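PDB 6JEB: beta-hexosaminidase Amuc_2018 from Akkermansia muciniphila, which hydrolyses terminal non-reducing N-acetylhexosamine residues from N-glycans, chitobiose and related beta-linked sugars, in the manner of glycosyl hydrolase family 20. Local coordinates for residues Arg135-Gly140 and Glu162-Lys167; Ser149-Ser154 and Val214-Gly219; Val184-Asp189 and Asp245-Gly250; Arg362-Met367 and Pro464-Glu469. All coordinates share one frame; numbering follows the deposited sequence. Where two conformers were deposited one is given.

Interaction 1. Residues Arg135-Gly140 and Glu162-Lys167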
# COMPACT_ATOMS: atom_id res chain seq x y z
N ARG A 135 -10.36 6.84 -11.00
CA ARG A 135 -10.33 5.54 -11.67
C ARG A 135 -11.46 4.58 -11.30
O ARG A 135 -11.50 3.47 -11.85
CB ARG A 135 -8.98 4.85 -11.44
CG ARG A 135 -7.76 5.72 -11.73
CD ARG A 135 -7.76 6.26 -13.17
NE ARG A 135 -6.62 7.14 -13.35
CZ ARG A 135 -6.54 8.10 -14.27
NH1 ARG A 135 -7.52 8.27 -15.16
NH2 ARG A 135 -5.47 8.89 -14.31
N LEU A 136 -12.37 4.97 -10.40
CA LEU A 136 -13.44 4.09 -9.95
C LEU A 136 -14.74 4.45 -10.65
O LEU A 136 -15.24 5.57 -10.45
CB LEU A 136 -13.63 4.22 -8.44
CG LEU A 136 -14.79 3.37 -7.91
CD1 LEU A 136 -14.37 1.91 -7.70
CD2 LEU A 136 -15.35 3.96 -6.61
N PRO A 137 -15.36 3.55 -11.42
CA PRO A 137 -16.67 3.87 -12.00
C PRO A 137 -17.75 3.82 -10.93
O PRO A 137 -17.72 2.98 -10.02
CB PRO A 137 -16.86 2.75 -13.03
CG PRO A 137 -16.12 1.58 -12.43
CD PRO A 137 -14.91 2.19 -11.76
N VAL A 138 -18.69 4.76 -11.02
CA VAL A 138 -19.80 4.81 -10.07
C VAL A 138 -21.10 5.00 -10.84
O VAL A 138 -21.30 6.06 -11.45
CB VAL A 138 -19.63 5.94 -9.03
CG1 VAL A 138 -20.75 5.86 -8.00
CG2 VAL A 138 -18.28 5.86 -8.34
N PRO A 139 -22.00 4.01 -10.83
CA PRO A 139 -23.29 4.19 -11.51
C PRO A 139 -24.01 5.43 -11.01
O PRO A 139 -24.03 5.72 -9.81
CB PRO A 139 -24.05 2.91 -11.15
CG PRO A 139 -22.97 1.89 -10.90
CD PRO A 139 -21.85 2.66 -10.26
N GLY A 140 -24.58 6.18 -11.96
CA GLY A 140 -25.25 7.42 -11.66
C GLY A 140 -24.37 8.65 -11.73
O GLY A 140 -24.90 9.77 -11.62
N GLU A 162 -5.48 8.92 -19.80
CA GLU A 162 -6.80 8.57 -19.29
C GLU A 162 -6.82 7.11 -18.88
O GLU A 162 -5.88 6.34 -19.14
CB GLU A 162 -7.92 8.82 -20.31
CG GLU A 162 -8.04 7.77 -21.41
CD GLU A 162 -9.35 7.87 -22.19
OE1 GLU A 162 -10.43 8.00 -21.56
OE2 GLU A 162 -9.32 7.83 -23.44
N GLY A 163 -7.90 6.73 -18.22
CA GLY A 163 -8.15 5.35 -17.90
C GLY A 163 -9.15 5.22 -16.78
O GLY A 163 -9.21 6.07 -15.88
N MET A 164 -9.96 4.18 -16.81
CA MET A 164 -10.87 3.90 -15.71
C MET A 164 -11.10 2.40 -15.68
O MET A 164 -11.29 1.79 -16.73
CB MET A 164 -12.20 4.65 -15.89
CG MET A 164 -13.19 4.38 -14.77
SD MET A 164 -14.70 5.36 -14.88
CE MET A 164 -14.35 6.67 -13.70
N TYR A 165 -11.04 1.80 -14.48
CA TYR A 165 -11.33 0.38 -14.36
C TYR A 165 -12.81 0.12 -14.61
O TYR A 165 -13.65 0.99 -14.37
CB TYR A 165 -10.94 -0.12 -12.96
CG TYR A 165 -9.45 0.00 -12.75
CD1 TYR A 165 -8.57 -0.80 -13.45
CD2 TYR A 165 -8.93 0.96 -11.89
CE1 TYR A 165 -7.20 -0.66 -13.30
CE2 TYR A 165 -7.57 1.11 -11.72
CZ TYR A 165 -6.71 0.30 -12.44
OH TYR A 165 -5.35 0.45 -12.29
N THR A 166 -13.12 -1.06 -15.11
CA THR A 166 -14.50 -1.51 -15.08
C THR A 166 -14.76 -2.23 -13.77
O THR A 166 -13.84 -2.71 -13.10
CB THR A 166 -14.81 -2.47 -16.24
OG1 THR A 166 -14.09 -3.69 -16.04
CG2 THR A 166 -14.40 -1.86 -17.57
N LYS A 167 -16.04 -2.31 -13.40
CA LYS A 167 -16.42 -3.08 -12.21
C LYS A 167 -15.95 -4.53 -12.34
O LYS A 167 -15.46 -5.12 -11.37
CB LYS A 167 -17.93 -3.01 -11.99
CG LYS A 167 -18.43 -3.76 -10.76
CD LYS A 167 -19.91 -3.48 -10.52
CE LYS A 167 -20.20 -3.25 -9.06
NZ LYS A 167 -21.62 -2.87 -8.81
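Arg-135 and Pro-137 lie against Gly-163, Met-164 and Tyr-165 where two loops of the family 20 TIM-barrel catalytic domain meet, one following strand 123-127 and the other leading into helix 167-178. Two hydrogen bonds join them, and both involve Arg-135. Its carbonyl O accepts from Tyr-165 N (3.1 Å). Its NH1 gives a 2.9 Å bond to Gly-163 O, meeting that carbonyl in its plane on a lone pair, although the oxygen sits 22° out of the guanidinium plane. CG of Arg-135 stands anti to the carbonyl carbon (chi1 -50°) and the chain bends again at chi2, which swings the guanidinium over toward Gly-163. There the other nitrogens serve backbone carbonyls too, NE that of Pro-99 and NH2 that of Ala-100, so the group is fixed in rotation close to the substrate-binding Arg-101, about 6 Å away between side chains.

The apolar half belongs to Met-164 and Pro-137. Met-164 runs out straight as far as SD, with CG anti to the backbone N (chi1 179°), then turns; SD rests on Pro-137 CB at 3.9 Å, the two side chains crossing at a slant, while CE stops 3.5 Å from Leu-136 O. Pro-137 also sets its CD 3.1 Å from Tyr-165 O. The Tyr-165 hydroxyl bonds to Ile-104 O. Leu-136 turns from this interface toward helix 230-246, and Thr-166 OG1 caps the N-terminus of helix 167-178. Tyr-165 CD2 packs 3.9 Å from Arg-135 CB.

Interaction 2. Residues Ser149-Ser154 and Val214-Gly219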
# COMPACT_ATOMS: atom_id res chain seq x y z
N SER A 149 -11.74 11.00 -15.44
CA SER A 149 -10.79 9.94 -15.75
C SER A 149 -9.79 10.35 -16.83
O SER A 149 -8.98 9.51 -17.24
CB SER A 149 -11.52 8.66 -16.17
OG SER A 149 -12.00 8.75 -17.51
N ARG A 150 -9.84 11.59 -17.30
CA ARG A 150 -9.05 12.05 -18.43
C ARG A 150 -8.34 13.34 -18.07
O ARG A 150 -8.90 14.20 -17.39
CB ARG A 150 -9.98 12.34 -19.62
CG ARG A 150 -10.59 11.09 -20.19
CD ARG A 150 -11.93 11.34 -20.87
NE ARG A 150 -12.32 10.17 -21.65
CZ ARG A 150 -13.48 10.06 -22.28
NH1 ARG A 150 -14.38 11.04 -22.20
NH2 ARG A 150 -13.75 8.96 -22.99
N ARG A 151 -7.10 13.49 -18.54
CA ARG A 151 -6.40 14.76 -18.40
C ARG A 151 -5.67 15.10 -19.70
O ARG A 151 -5.35 14.22 -20.50
CB ARG A 151 -5.46 14.81 -17.19
CG ARG A 151 -4.24 13.91 -17.29
CD ARG A 151 -3.30 14.13 -16.09
NE ARG A 151 -2.10 13.32 -16.19
CZ ARG A 151 -1.92 12.16 -15.56
NH1 ARG A 151 -2.89 11.67 -14.78
NH2 ARG A 151 -0.79 11.49 -15.70
N GLU A 152 -5.40 16.39 -19.88
CA GLU A 152 -4.87 16.88 -21.15
C GLU A 152 -3.42 16.49 -21.38
O GLU A 152 -3.00 16.31 -22.54
CB GLU A 152 -5.01 18.41 -21.19
CG GLU A 152 -4.45 19.07 -22.44
CD GLU A 152 -4.31 20.57 -22.29
OE1 GLU A 152 -4.93 21.13 -21.36
OE2 GLU A 152 -3.57 21.18 -23.07
N GLU A 153 -2.63 16.37 -20.32
CA GLU A 153 -1.19 16.12 -20.43
C GLU A 153 -0.66 15.86 -19.03
O GLU A 153 -1.41 15.82 -18.05
CB GLU A 153 -0.45 17.30 -21.08
CG GLU A 153 -0.60 18.62 -20.31
CD GLU A 153 0.22 19.76 -20.90
OE1 GLU A 153 1.02 19.51 -21.83
OE2 GLU A 153 0.07 20.90 -20.44
N SER A 154 0.67 15.68 -18.94
CA SER A 154 1.36 15.58 -17.66
C SER A 154 2.62 16.43 -17.73
O SER A 154 3.48 16.20 -18.58
CB SER A 154 1.73 14.13 -17.35
OG SER A 154 0.62 13.26 -17.54
N VAL A 214 -9.01 18.62 -14.98
CA VAL A 214 -8.23 17.64 -14.22
C VAL A 214 -6.78 18.10 -14.18
O VAL A 214 -6.24 18.61 -15.17
CB VAL A 214 -8.40 16.25 -14.84
CG1 VAL A 214 -7.54 15.21 -14.10
CG2 VAL A 214 -9.87 15.83 -14.84
N ARG A 215 -6.14 17.95 -13.03
CA ARG A 215 -4.82 18.53 -12.83
C ARG A 215 -3.78 17.80 -13.67
O ARG A 215 -3.82 16.57 -13.81
CB ARG A 215 -4.43 18.46 -11.35
CG ARG A 215 -3.39 19.50 -10.95
CD ARG A 215 -3.06 19.39 -9.48
NE ARG A 215 -2.04 20.34 -9.06
CZ ARG A 215 -2.29 21.54 -8.53
NH1 ARG A 215 -3.54 21.96 -8.38
NH2 ARG A 215 -1.28 22.33 -8.16
N THR A 216 -2.84 18.56 -14.24
CA THR A 216 -1.79 17.99 -15.07
C THR A 216 -0.41 18.16 -14.46
O THR A 216 0.59 17.77 -15.07
CB THR A 216 -1.79 18.62 -16.47
OG1 THR A 216 -1.46 20.01 -16.36
CG2 THR A 216 -3.16 18.46 -17.13
N THR A 217 -0.34 18.73 -13.26
CA THR A 217 0.91 18.98 -12.56
C THR A 217 0.77 18.45 -11.14
O THR A 217 -0.31 18.05 -10.71
CB THR A 217 1.22 20.48 -12.53
OG1 THR A 217 0.13 21.18 -11.91
CG2 THR A 217 1.43 21.01 -13.94
N ALA A 218 1.89 18.44 -10.42
CA ALA A 218 1.86 18.10 -9.00
C ALA A 218 1.49 19.34 -8.20
O ALA A 218 0.86 20.26 -8.73
CB ALA A 218 3.22 17.53 -8.57
N GLY A 219 1.84 19.38 -6.93
CA GLY A 219 1.45 20.48 -6.09
C GLY A 219 0.10 20.25 -5.42
O GLY A 219 -0.64 19.31 -5.73
O HOH W 1 -6.59 18.30 -17.95
O HOH W 2 0.97 20.50 -17.64
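Arg-151 and Arg-215 meet where CD of the first lies 3.4 Å from the carbonyl O of the second, and each guanidinium is held at its edge by its own segment. In the plane of Arg-151 lie Ser-154 OG, gripped side-on by NE (3.0 Å) and NH2 (2.9 Å), and Glu-153 O, weakly bonded by NE; Arg-215 O approaches obliquely. In the plane of Arg-215 lie Ala-218 O, again held by NE and NH2, both from one face of the carbonyl, and Thr-217 O, weakly bonded by NE. NH1 of Arg-151 bonds to the carbonyls of Gln-132 and of Arg-101, whose own side chain binds substrate. A leucine in place of Arg-151 would probably leave those two carbonyls without this donor and the Ser-154 hydroxyl free to turn.

No direct hydrogen bond crosses between the segments. Val-214 CG2 presses on Arg-150 O (3.2 Å), its CG1 on Arg-151 CB. Thr-216 CB comes 3.2 Å from Glu-153 O, and CG2, anti to the carbonyl carbon, brings its methyl to the same oxygen. One water bridges Glu-152 N to Val-214 O; a second joins Thr-216 OG1 to Glu-153 OE2, weakly at the latter. Arg-215 O is buried here without a polar partner.

Within the barrel domain, strand 150-151 pairs antiparallel with strand 161-162, while Val-214, in the long loop running toward helix 230-246, packs on Ala-196 and Ala-199 of helix 195-200.

Interaction 3. Residues Val184-Asp189 and Asp245-Gly250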
# COMPACT_ATOMS: atom_id res chain seq x y z
N VAL A 184 -7.65 -6.41 -0.72
CA VAL A 184 -7.57 -5.18 -1.50
C VAL A 184 -8.28 -4.06 -0.75
O VAL A 184 -9.43 -4.22 -0.32
CB VAL A 184 -8.15 -5.36 -2.91
CG1 VAL A 184 -8.01 -4.07 -3.71
CG2 VAL A 184 -7.43 -6.50 -3.62
N ILE A 185 -7.60 -2.93 -0.62
CA ILE A 185 -8.09 -1.79 0.15
C ILE A 185 -8.27 -0.61 -0.80
O ILE A 185 -7.27 -0.02 -1.23
CB ILE A 185 -7.07 -1.39 1.23
CG1 ILE A 185 -6.58 -2.62 2.03
CG2 ILE A 185 -7.65 -0.30 2.13
CD1 ILE A 185 -7.67 -3.38 2.74
N PRO A 186 -9.50 -0.23 -1.13
CA PRO A 186 -9.70 0.96 -1.99
C PRO A 186 -9.56 2.24 -1.19
O PRO A 186 -9.97 2.31 -0.02
CB PRO A 186 -11.14 0.79 -2.48
CG PRO A 186 -11.83 0.09 -1.28
CD PRO A 186 -10.77 -0.87 -0.74
N GLU A 187 -9.00 3.28 -1.82
CA GLU A 187 -8.94 4.61 -1.22
C GLU A 187 -9.72 5.59 -2.07
O GLU A 187 -9.46 5.74 -3.27
CB GLU A 187 -7.50 5.12 -1.03
CG GLU A 187 -7.45 6.51 -0.39
CD GLU A 187 -6.06 7.09 -0.32
OE1 GLU A 187 -5.07 6.35 -0.57
OE2 GLU A 187 -5.94 8.30 -0.01
N ILE A 188 -10.68 6.26 -1.44
CA ILE A 188 -11.38 7.41 -2.01
C ILE A 188 -10.90 8.60 -1.19
O ILE A 188 -11.37 8.83 -0.07
CB ILE A 188 -12.90 7.26 -1.93
CG1 ILE A 188 -13.35 5.88 -2.44
CG2 ILE A 188 -13.59 8.40 -2.69
CD1 ILE A 188 -13.00 5.60 -3.90
N ASP A 189 -9.95 9.36 -1.73
CA ASP A 189 -9.31 10.41 -0.94
C ASP A 189 -10.27 11.60 -0.79
O ASP A 189 -10.83 12.11 -1.78
CB ASP A 189 -7.99 10.81 -1.61
CG ASP A 189 -7.05 11.57 -0.68
OD1 ASP A 189 -7.52 12.14 0.33
OD2 ASP A 189 -5.83 11.59 -0.97
N ASP A 245 -19.97 -3.68 -2.91
CA ASP A 245 -20.17 -4.76 -3.86
C ASP A 245 -18.84 -5.33 -4.35
O ASP A 245 -18.72 -6.55 -4.52
CB ASP A 245 -21.01 -4.26 -5.04
CG ASP A 245 -21.45 -5.38 -5.94
OD1 ASP A 245 -22.00 -6.38 -5.43
OD2 ASP A 245 -21.26 -5.26 -7.16
N ILE A 246 -17.84 -4.48 -4.56
CA ILE A 246 -16.61 -4.90 -5.23
C ILE A 246 -15.59 -5.45 -4.26
O ILE A 246 -14.93 -6.45 -4.55
CB ILE A 246 -16.02 -3.72 -6.03
CG1 ILE A 246 -16.98 -3.28 -7.14
CG2 ILE A 246 -14.64 -4.10 -6.61
CD1 ILE A 246 -16.60 -1.93 -7.73
N PHE A 247 -15.39 -4.77 -3.13
CA PHE A 247 -14.23 -5.01 -2.28
C PHE A 247 -14.66 -5.66 -0.98
O PHE A 247 -15.08 -4.96 -0.05
CB PHE A 247 -13.50 -3.69 -2.01
CG PHE A 247 -12.91 -3.07 -3.25
CD1 PHE A 247 -11.75 -3.60 -3.83
CD2 PHE A 247 -13.51 -1.98 -3.85
CE1 PHE A 247 -11.20 -3.03 -4.98
CE2 PHE A 247 -12.97 -1.40 -5.00
CZ PHE A 247 -11.81 -1.93 -5.57
N PRO A 248 -14.55 -6.98 -0.85
CA PRO A 248 -15.03 -7.66 0.36
C PRO A 248 -14.21 -7.39 1.60
O PRO A 248 -14.62 -7.82 2.68
CB PRO A 248 -14.97 -9.15 -0.03
CG PRO A 248 -13.89 -9.20 -1.06
CD PRO A 248 -14.02 -7.93 -1.85
N SER A 249 -13.07 -6.70 1.50
CA SER A 249 -12.32 -6.37 2.72
C SER A 249 -13.16 -5.52 3.66
O SER A 249 -12.95 -5.56 4.89
CB SER A 249 -11.02 -5.63 2.37
OG SER A 249 -11.30 -4.36 1.80
N GLY A 250 -14.09 -4.74 3.13
CA GLY A 250 -14.89 -3.86 3.95
C GLY A 250 -14.15 -2.68 4.53
O GLY A 250 -14.74 -1.93 5.32
O HOH W 3 -11.51 -6.06 -0.99
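Phe-247 fills the angle between Pro-186 and Val-184, where a beta-alpha-beta crossover of the TIM barrel turns back toward the sheet: strand 183-187 is followed, after a long excursion, by helix 230-246 and then by strand 251-253. The tight part is this aromatic contact. Pro-186 lies over one face of the ring, its CB 4.0 Å from the centroid and 19° off the normal in a CH-pi contact, its CG 3.7 Å from Phe-247 CD2. Val-184 CG1 touches Phe-247 CE1 obliquely at 3.6 Å. Ile-246 CG2 covers the opposite face over its centre, so the ring is clamped between its own chain neighbour and the strand. With CG anti to the carbonyl carbon (chi1 -65°), the ring leaves the helix end and is turned to the strand, where it also meets Val-174 of helix 167-178 and Leu-126 of strand 123-127. Replacing Phe-247 with an alanine would probably open a gap between Pro-186 and Ile-246 and deprive Val-184 of one of its packing partners.

The looser part is polar and takes in water. Past the helix, residues 247-250 make a type I beta turn that brings Ser-249, partly exposed, up to the strand. Its OG donates to Val-184 O (2.8 Å), tilted 25° from the carbonyl plane. A water donates to the same oxygen (2.9 Å), accepts from Ser-249 N, and lies at the edge of the Phe-247 ring. Next to the hydroxyl, Ile-185 CD1 stops 3.9 Å from Ser-249 OG.

Interaction 4. Residues Arg362-Met367 and Pro464-Glu469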
# COMPACT_ATOMS: atom_id res chain seq x y z
N ARG A 362 16.43 10.60 -10.86
CA ARG A 362 15.50 11.74 -10.92
C ARG A 362 14.80 11.96 -9.59
O ARG A 362 14.18 11.05 -9.03
CB ARG A 362 14.48 11.54 -12.05
CG ARG A 362 15.09 11.43 -13.45
CD ARG A 362 15.86 12.67 -13.86
NE ARG A 362 14.99 13.83 -14.06
CZ ARG A 362 14.38 14.11 -15.21
NH1 ARG A 362 14.53 13.33 -16.27
NH2 ARG A 362 13.61 15.19 -15.30
N ASN A 363 14.92 13.19 -9.08
CA ASN A 363 14.27 13.57 -7.83
C ASN A 363 13.26 14.69 -8.03
O ASN A 363 12.65 15.15 -7.06
CB ASN A 363 15.30 13.93 -6.75
CG ASN A 363 15.81 15.37 -6.85
OD1 ASN A 363 15.86 15.96 -7.93
ND2 ASN A 363 16.18 15.93 -5.71
N TRP A 364 13.07 15.15 -9.27
CA TRP A 364 12.05 16.13 -9.63
C TRP A 364 12.20 17.44 -8.86
O TRP A 364 11.24 18.21 -8.73
CB TRP A 364 10.64 15.51 -9.53
CG TRP A 364 10.65 14.17 -10.19
CD1 TRP A 364 10.61 12.94 -9.59
CD2 TRP A 364 10.80 13.91 -11.60
NE1 TRP A 364 10.69 11.94 -10.53
CE2 TRP A 364 10.81 12.52 -11.77
CE3 TRP A 364 10.91 14.74 -12.72
CZ2 TRP A 364 10.93 11.92 -13.03
CZ3 TRP A 364 11.02 14.14 -13.97
CH2 TRP A 364 11.02 12.75 -14.11
N GLY A 365 13.41 17.70 -8.37
CA GLY A 365 13.74 18.94 -7.70
C GLY A 365 13.44 18.97 -6.21
O GLY A 365 13.63 20.02 -5.59
N TRP A 366 13.00 17.86 -5.62
CA TRP A 366 12.64 17.92 -4.20
C TRP A 366 12.83 16.61 -3.44
O TRP A 366 13.03 16.65 -2.22
CB TRP A 366 11.20 18.41 -4.03
CG TRP A 366 10.17 17.46 -4.56
CD1 TRP A 366 9.70 17.41 -5.84
CD2 TRP A 366 9.49 16.44 -3.83
NE1 TRP A 366 8.76 16.40 -5.95
CE2 TRP A 366 8.62 15.79 -4.73
CE3 TRP A 366 9.54 16.00 -2.50
CZ2 TRP A 366 7.79 14.74 -4.35
CZ3 TRP A 366 8.72 14.94 -2.12
CH2 TRP A 366 7.86 14.33 -3.04
N MET A 367 12.78 15.46 -4.11
CA MET A 367 12.76 14.19 -3.39
C MET A 367 14.13 13.86 -2.81
O MET A 367 15.15 13.97 -3.50
CB MET A 367 12.33 13.05 -4.31
CG MET A 367 10.92 13.13 -4.83
SD MET A 367 10.69 11.76 -5.96
CE MET A 367 8.93 11.86 -6.30
N PRO A 464 14.69 3.30 -16.27
CA PRO A 464 14.11 3.61 -17.59
C PRO A 464 14.00 5.12 -17.80
O PRO A 464 13.80 5.88 -16.86
CB PRO A 464 12.73 2.95 -17.54
CG PRO A 464 12.90 1.82 -16.56
CD PRO A 464 13.87 2.33 -15.52
N ALA A 465 14.17 5.53 -19.05
CA ALA A 465 14.16 6.95 -19.37
C ALA A 465 12.80 7.57 -19.11
O ALA A 465 11.76 6.92 -19.24
CB ALA A 465 14.52 7.14 -20.85
N PHE A 466 12.81 8.86 -18.75
CA PHE A 466 11.61 9.66 -18.59
C PHE A 466 11.51 10.66 -19.73
O PHE A 466 12.52 11.05 -20.33
CB PHE A 466 11.64 10.44 -17.27
CG PHE A 466 11.66 9.58 -16.05
CD1 PHE A 466 10.48 9.09 -15.51
CD2 PHE A 466 12.86 9.27 -15.42
CE1 PHE A 466 10.50 8.30 -14.37
CE2 PHE A 466 12.88 8.47 -14.28
CZ PHE A 466 11.70 7.98 -13.76
N ARG A 467 10.28 11.09 -20.02
CA ARG A 467 10.08 12.07 -21.08
C ARG A 467 10.11 13.51 -20.58
O ARG A 467 10.16 14.43 -21.40
CB ARG A 467 8.75 11.81 -21.80
CG ARG A 467 7.54 12.42 -21.10
CD ARG A 467 6.27 12.26 -21.93
NE ARG A 467 5.93 10.86 -22.14
CZ ARG A 467 4.96 10.23 -21.49
NH1 ARG A 467 4.22 10.87 -20.60
NH2 ARG A 467 4.71 8.95 -21.75
N TRP A 468 10.08 13.72 -19.27
CA TRP A 468 9.97 15.06 -18.70
C TRP A 468 11.34 15.62 -18.36
O TRP A 468 12.20 14.90 -17.84
CB TRP A 468 9.11 15.03 -17.44
CG TRP A 468 7.79 14.36 -17.63
CD1 TRP A 468 6.76 14.77 -18.43
CD2 TRP A 468 7.34 13.16 -16.98
NE1 TRP A 468 5.71 13.89 -18.34
CE2 TRP A 468 6.04 12.90 -17.45
CE3 TRP A 468 7.92 12.28 -16.06
CZ2 TRP A 468 5.30 11.80 -17.03
CZ3 TRP A 468 7.18 11.19 -15.65
CH2 TRP A 468 5.88 10.96 -16.12
N GLU A 469 11.53 16.90 -18.65
CA GLU A 469 12.70 17.66 -18.21
C GLU A 469 14.03 16.96 -18.50
O GLU A 469 15.05 17.24 -17.86
CB GLU A 469 12.58 18.00 -16.72
CG GLU A 469 11.34 18.84 -16.40
CD GLU A 469 10.55 18.30 -15.23
OE1 GLU A 469 11.13 18.15 -14.13
OE2 GLU A 469 9.34 18.02 -15.40
O HOH W 4 13.59 17.32 -13.04
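Trp-468 O is gripped by two nitrogens of Arg-362: NH2 at 2.9 Å, from above the carbonyl plane, and NH1 at 3.2 Å, nearly along the C=O axis. Both bonds lie close to the guanidinium plane, an end-on fork on one oxygen that pins the C-terminal tail to a loop of the TIM-barrel domain. Arg-362 CG passes 3.7 Å from Phe-466 CD2; beyond it, bends at chi2 (-61°) and chi3 (-68°) fold the arginine back and bring its guanidinium to Trp-364, whose CH2 lies over the centre of one face.

Trp-364, Phe-466 and Trp-468 form an aromatic cluster beside this fork. Trp-364 presents its edge to the face of Phe-466 in a T-shaped pair, the centroids 5.0 Å apart and the planes at 88°. Trp-468 in turn directs its edge at the face of Trp-364, offset, with Trp-468 CE3 3.7 Å from Trp-364 CH2; its NE1 hydrogen-bonds to Asp-157. CH2 of Trp-364 thus meets both tail aromatics at one corner. The Trp-364 side chain is about 7 Å from those of Asp-354 and Glu-402, which bind substrate.

The last residue, Glu-469, is poorly ordered. Its carboxylate OE2 pairs with Arg-403, and a water links OE1 to Arg-362 NH2, the two charges standing beyond salt-bridge distance. The loop itself is shaped by Asn-363, which forms an Asx turn: its OD1 accepts from Gly-365 N at 3.0 Å, while its ND2 donates to Met-367 O at 3.1 Å.

In the fold
All but the tail half of interaction 4 falls within the family 20 catalytic range. The segments of interaction 2 alternate with those of 1 and of 3, while 1 closes before 3 opens; interaction 4 comes last and ties residues 464-469 back to the barrel. Interaction 1 is the middle piece: it meets interaction 2, centres about 17 Å apart, through the Glu-162 to Arg-150 salt bridge, and interaction 3, about 14 Å away centre to centre, through Lys-167 with Asp-245. Interactions 1 and 3 both contact helices 167-178 and 230-246. Interaction 2 touches interaction 4 at Ser-154 and Trp-468, centres again about 17 Å apart. The series thus runs from barrel wall through loops near the substrate site to the C-terminus.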